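Local coordinates for BepE protein (Bartonella henselae str. Houston-1, PDB 4YK3) that is a Bartonella effector translocated by the VirB type IV secretion system, represented by its BID domain, which probably contributes to recognition by the secretion machinery, at residues A[93-96]-A[102-105]; A[52-57]-A[82-87]; A[70-75]-A[111-116]; A[36-41]-A[57-62]. All blocks are in the same frame, centred on the assembly; numbering follows the deposited sequence.

Overall arrangement
Three of the four contacts hold the long helical body of the domain together, while interaction 1 lies toward one end of the molecule, its centre about 22 Å from the centre of the chain. Interaction 4 is the buried one, with Met59 of helix 56-64 packed on Val41 and Gln38 of helix 32-49. Interaction 3, partly buried, joins helix 69-78 to helix 97-129 and changes from leucines inside to a serine, an aspartate and water outside. Interaction 2 packs the residues just before helix 56-64 on loop 82-87, and Leu55 also touches residues of interactions 3 and 4. Interaction 1, a lone ion pair at the surface, also uses helix 97-129, as interaction 3 does farther along.

Interaction 1 of 4, residues A[93-96]-A[102-105]; sequences GLKT and AEEG
With CG of Lys95 anti to its carbonyl carbon (chi1 -58°) and every later bond extended, the lysine reaches out from strand 94-95 at full length. Glu103 does the same from helix 97-129, its CG likewise lying beside the backbone N (chi1 -68°), and the two chains meet at about a right angle at their charged ends. They thereby span backbones whose CA atoms, in Lys95 and Glu103, are 9.6 Å apart. The ammonium group sits before the mouth of the carboxylate. Lys95 NZ gives a hydrogen bond of 2.8 Å to Glu103 OE1, on the syn lone pair of that oxygen, and a weak one of the same length to Glu103 OE2, so a single nitrogen holds both oxygens of the salt bridge. Strand 94-95 is one arm of a short antiparallel hairpin with strand 90-91, at the far end of the molecule; this position is consistent with the hook that tops the four-helix bundle of BID domains. The aliphatic part of the lysine also runs close to the carboxylate, with Lys95 CE 3.2 Å from Glu103 OE2. Thr96, at the N-cap of helix 97-129, is hydrogen-bonded to Arg89, so the two ends of the hairpin are joined where the helix begins. Lys95 is exposed and Glu103 partly so, and solvent screening would probably moderate the strength of the pair.

Interaction 2 of 4, residues A[52-57]-A[82-87]; sequences SDVLKE and SVHKLA
The backbones of the two segments come nearest at Val54 and His84, whose CA atoms are 7.2 Å apart; Val54 comes shortly before helix 56-64, and His84 is in the loop that follows helix 69-78. A backbone bond from Lys56 N to Asp53 O (2.9 Å) precedes the helix, and Leu55 stands at its N-cap. Val54 carries the contact with both methyls. Its CG1, anti to the backbone N (chi1 167°), presses on CG1 of Val83 at 3.3 Å, tighter than ordinary van der Waals contact. Its CG2 lies obliquely beside the imidazole, 3.5 Å from CD2 of His84. That ring is kept from turning by its other side: His84 ND1 donates to Lys85 O at 2.8 Å, with an N-H...O angle of 164° and the acceptor nearly in the ring plane. Leu55 adds its CD2, 4.0 Å from CG1 of Val83. Beyond the two segments, Val83 rests on Tyr49 of helix 32-49 and on Gln75 and Val76 of helix 69-78, while Leu55 reaches Cys45 in the first of these helices and Leu72 and Val76 in the second.

Interaction 3 of 4, residues A[70-75]-A[111-116]; sequences EDLSRQ and QALDGY
Leu113 meets two successive residues of the facing helix, Leu72 and Ser73. Its CD1 lies 4.0 Å from CD2 of Leu72, the two side chains crossing at about a right angle, and its CD2 rests over the backbone, 3.8 Å from the carbonyl O of Leu72 and 4.0 Å from CA of Ser73. Leu113 has its CG anti to the backbone N (chi1 -167°), which brings both its methyls against helix 69-78. Toward the outer side the chemistry turns polar. Ser73 OG and Asp114 OD1 approach to 2.5 Å, and a water molecule bridges the same two residues, lying 3.1 Å from Ser73 O and 2.7 Å from Asp114 OD1; the water cannot serve every acceptor around it at once. The helix backbones come closest at this small serine, where the CA atoms of Ser73 and Asp114 are 5.9 Å apart. In the next shell, Leu72 packs against Lys58 and Val62, which links the contact to helix 56-64. Hydrogen bonds tie both helices to their surroundings: Tyr116 OH to the backbone O of Met59, and Gln75 to both Lys58 and Ser82. Segments 70-75 and 111-116 run antiparallel, at 175° with axes 9.3 Å apart, with Leu72 and Leu113 buried and the polar Ser73 and Asp114 beside them, as befits adjacent helices of the four-helix bundle that forms the body of the BID domain.

Interaction 4 of 4, residues A[36-41]-A[57-62]; sequences AYQQEV and EKMQEV
Met59 of helix 56-64 lays its thioether against Val41 and Gln38 of helix 32-49. Its sulfur meets the valine tip to tip, with SD 3.5 Å from CG1 of Val41, and its terminal methyl, bent at the last torsion (chi3 -68°), touches both Val41 CG1 and the glutamine. There Met59 CE lies 3.8 Å from CG of Gln38 and 3.7 Å from its amide NE2, the two chains crossing at about a right angle. Gln38 is bent at chi2 (-86°), which brings its NE2 alongside this methyl. The amide is then gripped at both ends: NE2 donates to a water molecule 3.1 Å away, which also accepts from Gln60 NE2 on the facing helix, while Gln38 OE1 receives a bond of 2.6 Å from Gln39 NE2, in the carbonyl plane. The water bridge borders the apolar contact; Tyr116 of helix 97-129 also touches Gln38. A buried methionine and valine between two helices, with glutamines bridged by water next to them, fit the interior packing of a four-helix bundle such as the one that forms the body of the BID domain.

Interaction 1 of 4, residues A[93-96]-A[102-105]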
# COMPACT_ATOMS: atom_id res chain seq x y z
N GLY A 93 19.44 22.51 1.81
CA GLY A 93 20.06 21.60 2.75
C GLY A 93 19.43 21.64 4.13
O GLY A 93 19.62 20.72 4.92
N LEU A 94 18.70 22.71 4.43
CA LEU A 94 18.01 22.79 5.70
C LEU A 94 16.66 22.13 5.57
O LEU A 94 15.80 22.63 4.87
CB LEU A 94 17.85 24.23 6.18
CG LEU A 94 17.13 24.35 7.52
CD1 LEU A 94 17.88 23.60 8.58
CD2 LEU A 94 16.95 25.80 7.94
N LYS A 95 16.48 20.99 6.22
CA LYS A 95 15.21 20.27 6.13
C LYS A 95 14.28 20.69 7.26
O LYS A 95 14.68 20.74 8.40
CB LYS A 95 15.46 18.77 6.16
CG LYS A 95 16.38 18.35 5.02
CD LYS A 95 16.84 16.92 5.12
CE LYS A 95 17.82 16.64 4.01
NZ LYS A 95 18.17 15.20 3.90
N THR A 96 13.04 21.03 6.93
CA THR A 96 12.07 21.36 7.96
C THR A 96 11.70 20.07 8.66
O THR A 96 12.03 18.99 8.17
CB THR A 96 10.83 21.99 7.39
OG1 THR A 96 10.18 21.02 6.55
CG2 THR A 96 11.19 23.23 6.58
N ALA A 102 9.45 12.92 6.82
CA ALA A 102 9.16 12.27 5.55
C ALA A 102 10.31 11.36 5.13
O ALA A 102 10.09 10.21 4.76
CB ALA A 102 8.88 13.29 4.47
N GLU A 103 11.54 11.87 5.19
CA GLU A 103 12.71 11.08 4.78
C GLU A 103 12.88 9.84 5.63
O GLU A 103 13.17 8.75 5.12
CB GLU A 103 13.98 11.91 4.84
CG GLU A 103 14.02 13.02 3.81
CD GLU A 103 15.33 13.76 3.84
OE1 GLU A 103 16.21 13.37 4.63
OE2 GLU A 103 15.49 14.73 3.07
N GLU A 104 12.69 10.03 6.94
CA GLU A 104 12.81 8.95 7.92
C GLU A 104 11.73 7.89 7.67
O GLU A 104 11.97 6.70 7.77
CB GLU A 104 12.70 9.51 9.34
N GLY A 105 10.54 8.35 7.31
CA GLY A 105 9.43 7.45 7.09
C GLY A 105 9.40 6.75 5.74
O GLY A 105 8.65 5.78 5.58

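Interaction 2 of 4, residues A[52-57]-A[82-87]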
# COMPACT_ATOMS: atom_id res chain seq x y z
N SER A 52 -2.67 11.20 3.58
CA SER A 52 -2.81 9.76 3.78
C SER A 52 -3.50 9.06 2.62
O SER A 52 -3.42 7.84 2.48
CB SER A 52 -3.57 9.48 5.07
OG SER A 52 -4.89 9.95 4.95
N ASP A 53 -4.18 9.83 1.78
CA ASP A 53 -5.03 9.27 0.73
C ASP A 53 -4.33 9.07 -0.61
O ASP A 53 -4.93 8.55 -1.56
CB ASP A 53 -6.26 10.15 0.53
CG ASP A 53 -7.21 10.10 1.70
OD1 ASP A 53 -7.04 9.20 2.57
OD2 ASP A 53 -8.12 10.94 1.77
N VAL A 54 -3.08 9.47 -0.68
CA VAL A 54 -2.39 9.58 -1.96
C VAL A 54 -2.36 8.25 -2.73
O VAL A 54 -2.48 8.23 -3.95
CB VAL A 54 -0.98 10.14 -1.73
CG1 VAL A 54 -0.17 9.96 -2.93
CG2 VAL A 54 -1.08 11.60 -1.39
N LEU A 55 -2.23 7.14 -2.02
CA LEU A 55 -2.19 5.85 -2.68
C LEU A 55 -3.49 5.05 -2.55
O LEU A 55 -3.54 3.86 -2.92
CB LEU A 55 -1.01 5.03 -2.13
CG LEU A 55 0.36 5.48 -2.61
CD1 LEU A 55 1.44 4.59 -2.02
CD2 LEU A 55 0.41 5.46 -4.12
N LYS A 56 -4.53 5.67 -2.02
CA LYS A 56 -5.75 4.91 -1.75
C LYS A 56 -6.36 4.28 -3.00
O LYS A 56 -6.69 3.08 -3.02
CB LYS A 56 -6.78 5.78 -1.05
CG LYS A 56 -6.52 5.95 0.43
CD LYS A 56 -7.74 6.52 1.09
CE LYS A 56 -8.94 5.70 0.74
NZ LYS A 56 -10.14 6.10 1.54
N GLU A 57 -6.50 5.09 -4.04
CA GLU A 57 -7.06 4.65 -5.31
C GLU A 57 -6.25 3.49 -5.92
O GLU A 57 -6.81 2.47 -6.33
CB GLU A 57 -7.12 5.82 -6.28
CG GLU A 57 -7.83 5.54 -7.59
CD GLU A 57 -8.18 6.82 -8.33
OE1 GLU A 57 -7.25 7.59 -8.67
OE2 GLU A 57 -9.38 7.07 -8.54
N SER A 82 7.03 10.79 -8.15
CA SER A 82 6.12 10.62 -9.29
C SER A 82 4.68 10.49 -8.80
O SER A 82 3.75 10.55 -9.56
CB SER A 82 6.48 9.39 -10.10
OG SER A 82 6.10 8.21 -9.40
N VAL A 83 4.54 10.29 -7.50
CA VAL A 83 3.25 10.05 -6.90
C VAL A 83 2.69 11.33 -6.26
O VAL A 83 1.51 11.64 -6.41
CB VAL A 83 3.38 8.89 -5.86
CG1 VAL A 83 2.29 8.91 -4.89
CG2 VAL A 83 3.42 7.55 -6.57
N HIS A 84 3.54 12.09 -5.60
CA HIS A 84 3.11 13.25 -4.82
C HIS A 84 4.39 13.93 -4.34
O HIS A 84 5.44 13.29 -4.31
CB HIS A 84 2.23 12.82 -3.62
CG HIS A 84 1.54 13.94 -2.92
ND1 HIS A 84 2.17 14.75 -2.00
CD2 HIS A 84 0.26 14.37 -2.98
CE1 HIS A 84 1.31 15.66 -1.55
NE2 HIS A 84 0.15 15.45 -2.14
N LYS A 85 4.32 15.21 -4.00
CA LYS A 85 5.51 15.87 -3.46
C LYS A 85 5.76 15.42 -2.01
O LYS A 85 4.83 15.02 -1.28
CB LYS A 85 5.39 17.41 -3.53
CG LYS A 85 4.77 18.07 -2.32
CD LYS A 85 4.91 19.61 -2.37
CE LYS A 85 4.51 20.23 -1.03
NZ LYS A 85 5.42 19.81 0.11
N LEU A 86 7.03 15.45 -1.62
CA LEU A 86 7.41 15.10 -0.25
C LEU A 86 6.89 16.15 0.71
O LEU A 86 6.95 17.32 0.41
CB LEU A 86 8.94 15.01 -0.12
CG LEU A 86 9.54 13.96 -1.05
CD1 LEU A 86 11.05 13.95 -0.91
CD2 LEU A 86 8.91 12.61 -0.72
N ALA A 87 6.40 15.72 1.87
CA ALA A 87 6.00 16.67 2.89
C ALA A 87 7.16 17.59 3.28
O ALA A 87 8.32 17.23 3.14
CB ALA A 87 5.47 15.95 4.11

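Interaction 3 of 4, residues A[70-75]-A[111-116]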
# COMPACT_ATOMS: atom_id res chain seq x y z
N GLU A 70 3.21 -5.35 -7.90
CA GLU A 70 4.66 -5.22 -7.98
C GLU A 70 5.02 -3.88 -8.60
O GLU A 70 5.94 -3.21 -8.14
CB GLU A 70 5.28 -6.37 -8.79
CG GLU A 70 6.75 -6.57 -8.48
CD GLU A 70 7.35 -7.80 -9.17
OE1 GLU A 70 6.70 -8.87 -9.18
OE2 GLU A 70 8.49 -7.70 -9.68
N ASP A 71 4.28 -3.48 -9.63
CA ASP A 71 4.54 -2.21 -10.28
C ASP A 71 4.35 -1.05 -9.32
O ASP A 71 5.21 -0.17 -9.22
CB ASP A 71 3.63 -2.03 -11.49
CG ASP A 71 3.99 -2.97 -12.62
OD1 ASP A 71 5.20 -3.25 -12.78
OD2 ASP A 71 3.08 -3.43 -13.34
N LEU A 72 3.23 -1.04 -8.61
CA LEU A 72 2.96 0.02 -7.65
C LEU A 72 4.09 0.10 -6.61
O LEU A 72 4.58 1.17 -6.28
CB LEU A 72 1.62 -0.22 -6.95
CG LEU A 72 1.35 0.70 -5.77
CD1 LEU A 72 1.35 2.17 -6.26
CD2 LEU A 72 0.03 0.32 -5.11
N SER A 73 4.54 -1.06 -6.15
CA SER A 73 5.62 -1.10 -5.19
C SER A 73 6.91 -0.47 -5.73
O SER A 73 7.55 0.33 -5.04
CB SER A 73 5.89 -2.53 -4.76
OG SER A 73 6.14 -2.58 -3.38
N ARG A 74 7.30 -0.83 -6.95
CA ARG A 74 8.54 -0.32 -7.50
C ARG A 74 8.42 1.19 -7.75
O ARG A 74 9.34 1.94 -7.45
CB ARG A 74 8.92 -1.06 -8.78
N GLN A 75 7.27 1.63 -8.26
CA GLN A 75 7.11 3.04 -8.59
C GLN A 75 7.33 3.90 -7.34
O GLN A 75 8.06 4.90 -7.37
CB GLN A 75 5.73 3.33 -9.19
CG GLN A 75 5.51 4.84 -9.42
CD GLN A 75 4.10 5.20 -9.90
OE1 GLN A 75 3.23 4.33 -10.02
NE2 GLN A 75 3.88 6.49 -10.17
N GLN A 111 8.24 -0.57 2.88
CA GLN A 111 7.94 -1.83 3.56
C GLN A 111 6.44 -2.07 3.66
O GLN A 111 5.98 -3.15 3.38
CB GLN A 111 8.51 -1.84 4.98
CG GLN A 111 10.00 -1.82 5.10
CD GLN A 111 10.43 -2.00 6.55
OE1 GLN A 111 11.25 -1.24 7.07
NE2 GLN A 111 9.86 -2.99 7.22
N ALA A 112 5.70 -1.06 4.10
CA ALA A 112 4.26 -1.20 4.27
C ALA A 112 3.61 -1.54 2.94
O ALA A 112 2.72 -2.38 2.87
CB ALA A 112 3.67 0.05 4.84
N LEU A 113 4.11 -0.91 1.87
CA LEU A 113 3.56 -1.11 0.53
C LEU A 113 3.91 -2.48 -0.04
O LEU A 113 3.07 -3.12 -0.68
CB LEU A 113 4.06 -0.02 -0.40
CG LEU A 113 3.36 0.12 -1.75
CD1 LEU A 113 1.87 0.32 -1.58
CD2 LEU A 113 3.95 1.31 -2.49
N ASP A 114 5.15 -2.90 0.16
CA ASP A 114 5.57 -4.26 -0.15
C ASP A 114 4.70 -5.27 0.59
O ASP A 114 4.27 -6.26 0.01
CB ASP A 114 7.03 -4.49 0.25
CG ASP A 114 7.99 -3.89 -0.74
OD1 ASP A 114 7.61 -2.91 -1.40
OD2 ASP A 114 9.13 -4.39 -0.85
N GLY A 115 4.47 -5.01 1.87
CA GLY A 115 3.60 -5.84 2.69
C GLY A 115 2.19 -5.90 2.13
O GLY A 115 1.61 -6.99 2.02
N TYR A 116 1.63 -4.74 1.77
CA TYR A 116 0.30 -4.70 1.18
C TYR A 116 0.20 -5.52 -0.11
O TYR A 116 -0.70 -6.35 -0.25
CB TYR A 116 -0.12 -3.25 0.87
CG TYR A 116 -1.47 -3.19 0.19
CD1 TYR A 116 -2.65 -3.33 0.92
CD2 TYR A 116 -1.57 -3.01 -1.18
CE1 TYR A 116 -3.90 -3.29 0.29
CE2 TYR A 116 -2.81 -2.99 -1.82
CZ TYR A 116 -3.96 -3.12 -1.08
OH TYR A 116 -5.18 -3.08 -1.72
O HOH W 1 7.87 -0.31 -2.07

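Interaction 4 of 4, residues A[36-41]-A[57-62]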
# COMPACT_ATOMS: atom_id res chain seq x y z
N ALA A 36 -4.87 -4.45 7.31
CA ALA A 36 -3.84 -3.94 8.20
C ALA A 36 -2.75 -3.20 7.43
O ALA A 36 -2.33 -2.10 7.82
CB ALA A 36 -3.24 -5.08 9.02
N TYR A 37 -2.28 -3.79 6.34
CA TYR A 37 -1.25 -3.15 5.53
C TYR A 37 -1.77 -1.90 4.82
O TYR A 37 -1.06 -0.92 4.68
CB TYR A 37 -0.67 -4.13 4.51
CG TYR A 37 0.40 -5.03 5.09
CD1 TYR A 37 1.55 -4.49 5.63
CD2 TYR A 37 0.26 -6.41 5.11
CE1 TYR A 37 2.53 -5.29 6.18
CE2 TYR A 37 1.25 -7.23 5.65
CZ TYR A 37 2.38 -6.65 6.19
OH TYR A 37 3.38 -7.42 6.73
N GLN A 38 -3.02 -1.96 4.35
CA GLN A 38 -3.65 -0.81 3.72
C GLN A 38 -3.61 0.38 4.67
O GLN A 38 -3.14 1.47 4.29
CB GLN A 38 -5.09 -1.14 3.34
CG GLN A 38 -5.74 -0.15 2.37
CD GLN A 38 -6.37 1.02 3.09
OE1 GLN A 38 -6.50 1.01 4.31
NE2 GLN A 38 -6.76 2.05 2.33
N GLN A 39 -4.09 0.18 5.89
CA GLN A 39 -4.03 1.21 6.92
C GLN A 39 -2.60 1.68 7.20
O GLN A 39 -2.37 2.86 7.47
CB GLN A 39 -4.66 0.71 8.22
CG GLN A 39 -6.16 0.57 8.14
CD GLN A 39 -6.84 1.89 7.79
OE1 GLN A 39 -6.92 2.80 8.63
NE2 GLN A 39 -7.32 2.00 6.56
N GLU A 40 -1.65 0.75 7.13
CA GLU A 40 -0.24 1.07 7.33
C GLU A 40 0.30 1.98 6.23
O GLU A 40 1.01 2.96 6.49
CB GLU A 40 0.58 -0.22 7.39
CG GLU A 40 1.94 -0.05 8.00
CD GLU A 40 1.87 0.07 9.51
OE1 GLU A 40 0.85 -0.36 10.08
OE2 GLU A 40 2.83 0.60 10.11
N VAL A 41 -0.02 1.63 4.99
CA VAL A 41 0.35 2.45 3.85
C VAL A 41 -0.20 3.87 4.02
O VAL A 41 0.52 4.83 3.79
CB VAL A 41 -0.13 1.81 2.53
CG1 VAL A 41 -0.02 2.79 1.36
CG2 VAL A 41 0.67 0.54 2.24
N GLU A 57 -6.50 5.09 -4.04
CA GLU A 57 -7.06 4.65 -5.31
C GLU A 57 -6.25 3.49 -5.92
O GLU A 57 -6.81 2.47 -6.33
CB GLU A 57 -7.12 5.82 -6.28
CG GLU A 57 -7.83 5.54 -7.59
CD GLU A 57 -8.18 6.82 -8.33
OE1 GLU A 57 -7.25 7.59 -8.67
OE2 GLU A 57 -9.38 7.07 -8.54
N LYS A 58 -4.93 3.65 -5.95
CA LYS A 58 -4.08 2.63 -6.55
C LYS A 58 -4.09 1.33 -5.74
O LYS A 58 -3.95 0.26 -6.31
CB LYS A 58 -2.64 3.14 -6.69
CG LYS A 58 -2.48 4.19 -7.80
CD LYS A 58 -1.11 4.11 -8.46
CE LYS A 58 -0.99 5.12 -9.60
NZ LYS A 58 0.26 4.93 -10.40
N MET A 59 -4.26 1.42 -4.43
CA MET A 59 -4.34 0.22 -3.62
C MET A 59 -5.64 -0.52 -3.91
O MET A 59 -5.66 -1.75 -3.92
CB MET A 59 -4.22 0.54 -2.13
CG MET A 59 -2.78 0.75 -1.67
SD MET A 59 -2.66 0.80 0.12
CE MET A 59 -3.53 2.34 0.50
N GLN A 60 -6.71 0.23 -4.18
CA GLN A 60 -7.98 -0.39 -4.58
C GLN A 60 -7.80 -1.05 -5.93
O GLN A 60 -8.31 -2.14 -6.16
CB GLN A 60 -9.11 0.64 -4.63
CG GLN A 60 -9.59 1.12 -3.27
CD GLN A 60 -10.11 -0.01 -2.40
OE1 GLN A 60 -11.09 -0.68 -2.75
NE2 GLN A 60 -9.46 -0.23 -1.26
N GLU A 61 -7.05 -0.40 -6.81
CA GLU A 61 -6.85 -0.94 -8.15
C GLU A 61 -6.09 -2.25 -8.10
O GLU A 61 -6.37 -3.17 -8.86
CB GLU A 61 -6.12 0.07 -9.03
CG GLU A 61 -7.06 1.13 -9.60
CD GLU A 61 -6.35 2.36 -10.14
OE1 GLU A 61 -5.10 2.39 -10.13
OE2 GLU A 61 -7.06 3.29 -10.57
N VAL A 62 -5.15 -2.34 -7.17
CA VAL A 62 -4.38 -3.56 -7.02
C VAL A 62 -5.27 -4.73 -6.58
O VAL A 62 -5.08 -5.84 -7.04
CB VAL A 62 -3.20 -3.33 -6.07
CG1 VAL A 62 -2.55 -4.65 -5.68
CG2 VAL A 62 -2.19 -2.40 -6.73
O HOH W 2 -7.18 1.77 -0.68